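Local coordinates for conserved hypothetical protein (Staphylococcus aureus subsp. aureus, PDB 1TSJ) that is of unknown function but probably has a glyoxalase-type fold and belongs to a family named after 3-demethylubiquinone-9 3-methyltransferase, at residues Glu87-Gly92 and Phe123-Pro128; Glu18-Tyr23 and Gln50-Thr55. All coordinates share one frame; numbering follows the deposited sequence.

Contact 1: Glu87-Gly92 and Phe123-Pro128; sequences ERLFNG and FQLALP
L125 is turned with CG anti to its carbonyl carbon (chi1 -36°) and CD1 anti to CA (chi2 176°), which sends CD1 straight out from the strand to the helix. F90 has CG anti to its backbone N (chi1 -176°). Its ring therefore swings past the leucine instead of pointing at it. The two side chains cross at about a right angle. CD1 of L125 meets the base of the phenylalanine first: it lies 3.7 Å from CA of F90 and 3.9 Å from CB of F90. The same methyl reaches the ring at its edge, near the ring plane, 4.1 Å from CD1 of F90. No ring face is used in this pair.

L89, one position earlier, adds a looser apolar touch, with its CB 4.4 Å from CD1 of L125. The leucine methyl is thus set against two neighbouring residues of one helix turn.

The segments belong to helix 83-94 and strand 122-127. Together with strand 76-79 and the strands between, they form a βαβββ module, the building block of the glyoxalase clan. The helix packs on one face of the sheet, and the last strand runs parallel to the first. M86 and L93 of the same helix, with V80, also pack on L125. V115 and K103 touch F90.

No hydrogen bond joins the two segments, so contact is purely apolar. The polar end of N91 is turned to its own helix. N91 ND2 makes a weak bond of 3.4 Å to OE2 of E87, one turn back. N91 OD1 sits at the edge of the F90 ring, in its plane, and is also hydrogen-bonded to K94 NZ.

Contact 2: Glu18-Tyr23 and Gln50-Thr55; sequences EAVKLY and QHSIFT
V20 and F54 meet in the N-terminal βαβββ module, where helix 16-26 packs on the sheet through strand 49-56. The contact is a CH-pi interaction. CG2 of V20 sits over one face of the F54 ring, 4.1 Å from the ring centroid and 23° off the ring normal. It is displaced toward the CD1-CE1 side, lying 3.9 Å from CE1 of F54. V20 holds CG2 anti to its carbonyl carbon, and this methyl leads the approach. The F54 ring takes the position between backbone N and carbonyl carbon (chi1 59°), which lays its face beneath the valine.

S52, two residues earlier on the same side of the strand, is the second neighbour of that methyl. Its OG is 4.1 Å from CG2 of V20, a van der Waals touch. The hydroxyl is hydrogen-bonded to the carbonyl O of T34 on the adjacent strand 31-37, so it is satisfied while buried under the helix.

This is helix-on-sheet packing as expected for a glyoxalase-type module. I32 and M35 of strand 31-37 and A63 of strand 59-64 also pack on V20, and A63 touches F54. I53 points away, with V60 and M62 beside it. At the start of the segment, Q50 and H51 both face A36 in a classic beta bulge.

From the N terminus, the chain passes strand 6-11 and helix 16-26. Contact 2 then closes a loop of 26 residues when strand 49-56 returns beneath that helix. Strand 59-64 follows. Strand 76-79 leads into helix 83-94, where contact 1 opens, and strand 122-127 closes it after 30 residues. The contacts are in series; they neither nest nor cross. Each ties the helix of one βαβββ module to its own strands. The antiparallel pairing of 6-11 with 76-79 joins the modules into one curved sheet. The contacts lie on opposite sides of the chain's centre, with their centres about 24 Å apart.

Contact 1: Glu87-Gly92 and Phe123-Pro128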
loop_
_atom_site.group_PDB
_atom_site.type_symbol
_atom_site.label_atom_id
_atom_site.label_comp_id
_atom_site.label_asym_id
_atom_site.label_seq_id
_atom_site.Cartn_x
_atom_site.Cartn_y
_atom_site.Cartn_z
ATOM N N GLU A 87 -3.500 16.948 -2.238
ATOM C CA GLU A 87 -3.320 18.112 -1.392
ATOM C C GLU A 87 -4.104 18.059 -0.131
ATOM O O GLU A 87 -3.566 18.101 0.986
ATOM C CB GLU A 87 -3.737 19.379 -2.161
ATOM C CG GLU A 87 -2.568 20.150 -2.851
ATOM C CD GLU A 87 -1.433 20.541 -1.852
ATOM O OE1 GLU A 87 -0.388 19.718 -1.614
ATOM O OE2 GLU A 87 -1.637 21.732 -1.348
ATOM N N ARG A 88 -5.403 17.964 -0.334
ATOM C CA ARG A 88 -6.340 17.767 0.758
ATOM C C ARG A 88 -6.049 16.651 1.794
ATOM O O ARG A 88 -6.074 16.874 3.022
ATOM C CB ARG A 88 -7.711 17.463 0.094
ATOM C CG ARG A 88 -8.185 18.536 -0.995
ATOM C CD ARG A 88 -9.845 18.627 -1.036
ATOM N NE ARG A 88 -10.482 19.710 -1.923
ATOM C CZ ARG A 88 -11.157 19.510 -3.133
ATOM N NH1 ARG A 88 -11.310 18.247 -3.700
ATOM N NH2 ARG A 88 -11.650 20.598 -3.808
ATOM N N LEU A 89 -5.829 15.421 1.327
ATOM C CA LEU A 89 -5.628 14.326 2.254
ATOM C C LEU A 89 -4.263 14.511 2.921
ATOM O O LEU A 89 -4.116 14.312 4.179
ATOM C CB LEU A 89 -5.697 12.965 1.556
ATOM C CG LEU A 89 -6.896 12.093 1.443
ATOM C CD1 LEU A 89 -7.876 12.928 1.025
ATOM C CD2 LEU A 89 -6.689 11.100 0.309
ATOM N N PHE A 90 -3.281 14.905 2.098
ATOM C CA PHE A 90 -1.958 15.088 2.618
ATOM C C PHE A 90 -2.019 16.092 3.788
ATOM O O PHE A 90 -1.684 15.797 4.944
ATOM C CB PHE A 90 -0.923 15.438 1.489
ATOM C CG PHE A 90 0.496 15.534 2.011
ATOM C CD1 PHE A 90 1.263 14.436 2.156
ATOM C CD2 PHE A 90 1.020 16.754 2.430
ATOM C CE1 PHE A 90 2.529 14.502 2.705
ATOM C CE2 PHE A 90 2.269 16.820 2.976
ATOM C CZ PHE A 90 3.018 15.701 3.113
ATOM N N ASN A 91 -2.492 17.282 3.488
ATOM C CA ASN A 91 -2.516 18.351 4.484
ATOM C C ASN A 91 -3.415 17.985 5.691
ATOM O O ASN A 91 -3.093 18.385 6.778
ATOM C CB ASN A 91 -3.091 19.631 3.834
ATOM C CG ASN A 91 -2.225 20.179 2.636
ATOM O OD1 ASN A 91 -0.984 20.179 2.621
ATOM N ND2 ASN A 91 -2.895 20.660 1.675
ATOM N N GLY A 92 -4.547 17.261 5.470
ATOM C CA GLY A 92 -5.475 16.785 6.490
ATOM C C GLY A 92 -4.863 15.839 7.475
ATOM O O GLY A 92 -5.024 16.009 8.718
ATOM N N PHE A 123 -0.941 6.223 6.386
ATOM C CA PHE A 123 -1.585 6.401 5.089
ATOM C C PHE A 123 -0.572 6.560 4.017
ATOM O O PHE A 123 0.280 7.410 4.119
ATOM C CB PHE A 123 -2.380 7.665 5.114
ATOM C CG PHE A 123 -3.577 7.557 5.997
ATOM C CD1 PHE A 123 -3.463 7.832 7.370
ATOM C CD2 PHE A 123 -4.817 7.074 5.467
ATOM C CE1 PHE A 123 -4.560 7.595 8.179
ATOM C CE2 PHE A 123 -5.835 6.916 6.228
ATOM C CZ PHE A 123 -5.719 7.140 7.604
ATOM N N GLN A 124 -0.676 5.742 2.985
ATOM C CA GLN A 124 0.069 5.964 1.715
ATOM C C GLN A 124 -0.866 6.557 0.741
ATOM O O GLN A 124 -1.971 5.989 0.551
ATOM C CB GLN A 124 0.674 4.700 1.080
ATOM C CG GLN A 124 1.609 4.124 2.093
ATOM C CD GLN A 124 2.336 2.859 1.606
ATOM O OE1 GLN A 124 3.054 2.909 0.571
ATOM N NE2 GLN A 124 2.118 1.704 2.323
ATOM N N LEU A 125 -0.384 7.692 0.154
ATOM C CA LEU A 125 -1.095 8.439 -0.868
ATOM C C LEU A 125 -0.452 8.329 -2.207
ATOM O O LEU A 125 0.663 8.778 -2.368
ATOM C CB LEU A 125 -1.255 9.912 -0.461
ATOM C CG LEU A 125 -1.498 10.148 1.061
ATOM C CD1 LEU A 125 -1.553 11.621 1.371
ATOM C CD2 LEU A 125 -2.757 9.573 1.587
ATOM N N ALA A 126 -1.141 7.739 -3.158
ATOM C CA ALA A 126 -0.468 7.383 -4.350
ATOM C C ALA A 126 -1.221 7.976 -5.552
ATOM O O ALA A 126 -2.392 7.631 -5.780
ATOM C CB ALA A 126 -0.350 5.860 -4.473
ATOM N N LEU A 127 -0.588 8.861 -6.335
ATOM C CA LEU A 127 -1.247 9.379 -7.523
ATOM C C LEU A 127 -0.765 8.651 -8.734
ATOM O O LEU A 127 0.359 8.805 -9.104
ATOM C CB LEU A 127 -0.877 10.767 -7.664
ATOM C CG LEU A 127 -1.888 11.554 -8.449
ATOM C CD1 LEU A 127 -1.558 12.998 -8.070
ATOM C CD2 LEU A 127 -1.791 11.375 -9.924
ATOM N N PRO A 128 -1.573 7.825 -9.353
ATOM C CA PRO A 128 -1.085 7.029 -10.543
ATOM C C PRO A 128 -0.605 7.842 -11.824
ATOM O O PRO A 128 0.532 7.592 -12.359
ATOM C CB PRO A 128 -2.262 6.107 -10.885
ATOM C CG PRO A 128 -3.217 6.196 -9.675
ATOM C CD PRO A 128 -2.996 7.571 -9.045
#

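Contact 2: Glu18-Tyr23 and Gln50-Thr55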
loop_
_atom_site.group_PDB
_atom_site.type_symbol
_atom_site.label_atom_id
_atom_site.label_comp_id
_atom_site.label_asym_id
_atom_site.label_seq_id
_atom_site.Cartn_x
_atom_site.Cartn_y
_atom_site.Cartn_z
ATOM N N GLU A 18 5.579 -15.869 2.107
ATOM C CA GLU A 18 4.961 -16.738 3.093
ATOM C C GLU A 18 3.614 -16.233 3.707
ATOM O O GLU A 18 2.696 -17.065 3.852
ATOM C CB GLU A 18 5.935 -17.006 4.301
ATOM C CG GLU A 18 7.455 -16.650 4.087
ATOM C CD GLU A 18 8.347 -16.589 5.411
ATOM O OE1 GLU A 18 9.599 -16.034 5.342
ATOM O OE2 GLU A 18 7.773 -17.084 6.523
ATOM N N ALA A 19 3.564 -14.963 4.209
ATOM C CA ALA A 19 2.372 -14.371 4.766
ATOM C C ALA A 19 1.275 -14.464 3.751
ATOM O O ALA A 19 0.225 -15.083 3.999
ATOM C CB ALA A 19 2.565 -12.967 5.030
ATOM N N VAL A 20 1.496 -13.893 2.566
ATOM C CA VAL A 20 0.519 -14.050 1.465
ATOM C C VAL A 20 0.054 -15.472 1.246
ATOM O O VAL A 20 -1.127 -15.706 1.106
ATOM C CB VAL A 20 1.130 -13.541 0.196
ATOM C CG1 VAL A 20 0.327 -13.845 -0.956
ATOM C CG2 VAL A 20 1.203 -12.094 0.299
ATOM N N LYS A 21 1.018 -16.406 1.171
ATOM C CA LYS A 21 0.777 -17.860 0.882
ATOM C C LYS A 21 -0.117 -18.456 1.912
ATOM O O LYS A 21 -1.051 -19.214 1.596
ATOM C CB LYS A 21 2.060 -18.664 0.791
ATOM C CG LYS A 21 1.848 -20.126 0.155
ATOM C CD LYS A 21 2.631 -21.247 0.972
ATOM C CE LYS A 21 1.819 -21.353 2.398
ATOM N NZ LYS A 21 2.194 -22.259 3.507
ATOM N N LEU A 22 0.089 -17.944 3.100
ATOM C CA LEU A 22 -0.661 -18.355 4.290
ATOM C C LEU A 22 -2.070 -17.867 4.288
ATOM O O LEU A 22 -3.058 -18.627 4.634
ATOM C CB LEU A 22 0.050 -17.850 5.588
ATOM C CG LEU A 22 -0.679 -18.203 6.914
ATOM C CD1 LEU A 22 -0.685 -19.704 6.953
ATOM C CD2 LEU A 22 -0.100 -17.615 8.308
ATOM N N TYR A 23 -2.250 -16.606 3.948
ATOM C CA TYR A 23 -3.616 -16.113 4.063
ATOM C C TYR A 23 -4.500 -16.542 2.869
ATOM O O TYR A 23 -5.686 -16.825 2.948
ATOM C CB TYR A 23 -3.598 -14.569 4.159
ATOM C CG TYR A 23 -2.746 -13.988 5.218
ATOM C CD1 TYR A 23 -2.078 -12.810 5.014
ATOM C CD2 TYR A 23 -2.586 -14.630 6.458
ATOM C CE1 TYR A 23 -1.268 -12.326 6.007
ATOM C CE2 TYR A 23 -1.797 -14.066 7.487
ATOM C CZ TYR A 23 -1.139 -12.939 7.230
ATOM O OH TYR A 23 -0.318 -12.363 8.215
ATOM N N GLN A 50 8.443 -7.032 -3.727
ATOM C CA GLN A 50 8.456 -5.611 -3.963
ATOM C C GLN A 50 7.052 -5.191 -4.063
ATOM O O GLN A 50 6.671 -4.129 -3.668
ATOM C CB GLN A 50 9.065 -5.328 -5.318
ATOM C CG GLN A 50 9.107 -3.854 -5.838
ATOM C CD GLN A 50 9.911 -3.811 -7.220
ATOM O OE1 GLN A 50 10.566 -2.748 -7.578
ATOM N NE2 GLN A 50 9.943 -4.988 -7.975
ATOM N N HIS A 51 6.261 -6.022 -4.681
ATOM C CA HIS A 51 4.927 -5.602 -4.877
ATOM C C HIS A 51 4.090 -6.897 -4.949
ATOM O O HIS A 51 4.405 -7.731 -5.780
ATOM C CB HIS A 51 4.851 -4.729 -6.169
ATOM C CG HIS A 51 3.442 -4.234 -6.520
ATOM N ND1 HIS A 51 2.847 -4.469 -7.774
ATOM C CD2 HIS A 51 2.519 -3.498 -5.787
ATOM C CE1 HIS A 51 1.636 -3.900 -7.788
ATOM N NE2 HIS A 51 1.418 -3.295 -6.608
ATOM N N SER A 52 3.041 -7.030 -4.096
ATOM C CA SER A 52 2.016 -8.102 -4.194
ATOM C C SER A 52 0.638 -7.488 -4.087
ATOM O O SER A 52 0.391 -6.651 -3.304
ATOM C CB SER A 52 2.163 -9.173 -3.058
ATOM O OG SER A 52 1.596 -10.462 -3.421
ATOM N N ILE A 53 -0.264 -7.993 -4.892
ATOM C CA ILE A 53 -1.651 -7.722 -4.777
ATOM C C ILE A 53 -2.349 -9.073 -4.736
ATOM O O ILE A 53 -2.231 -9.869 -5.650
ATOM C CB ILE A 53 -2.125 -6.966 -5.978
ATOM C CG1 ILE A 53 -1.480 -5.618 -6.015
ATOM C CG2 ILE A 53 -3.597 -6.805 -5.958
ATOM C CD1 ILE A 53 -1.840 -4.910 -7.198
ATOM N N PHE A 54 -3.119 -9.292 -3.693
ATOM C CA PHE A 54 -3.795 -10.530 -3.521
ATOM C C PHE A 54 -5.222 -10.278 -3.087
ATOM O O PHE A 54 -5.604 -9.204 -2.688
ATOM C CB PHE A 54 -2.949 -11.403 -2.600
ATOM C CG PHE A 54 -2.679 -10.840 -1.232
ATOM C CD1 PHE A 54 -1.730 -9.936 -0.999
ATOM C CD2 PHE A 54 -3.411 -11.260 -0.125
ATOM C CE1 PHE A 54 -1.577 -9.414 0.374
ATOM C CE2 PHE A 54 -3.212 -10.802 1.094
ATOM C CZ PHE A 54 -2.327 -9.900 1.361
ATOM N N THR A 55 -6.008 -11.293 -3.188
ATOM C CA THR A 55 -7.403 -11.332 -2.741
ATOM C C THR A 55 -7.586 -12.196 -1.488
ATOM O O THR A 55 -6.838 -13.122 -1.283
ATOM C CB THR A 55 -8.159 -11.938 -3.906
ATOM O OG1 THR A 55 -8.184 -10.963 -4.957
ATOM C CG2 THR A 55 -9.513 -11.988 -3.652
#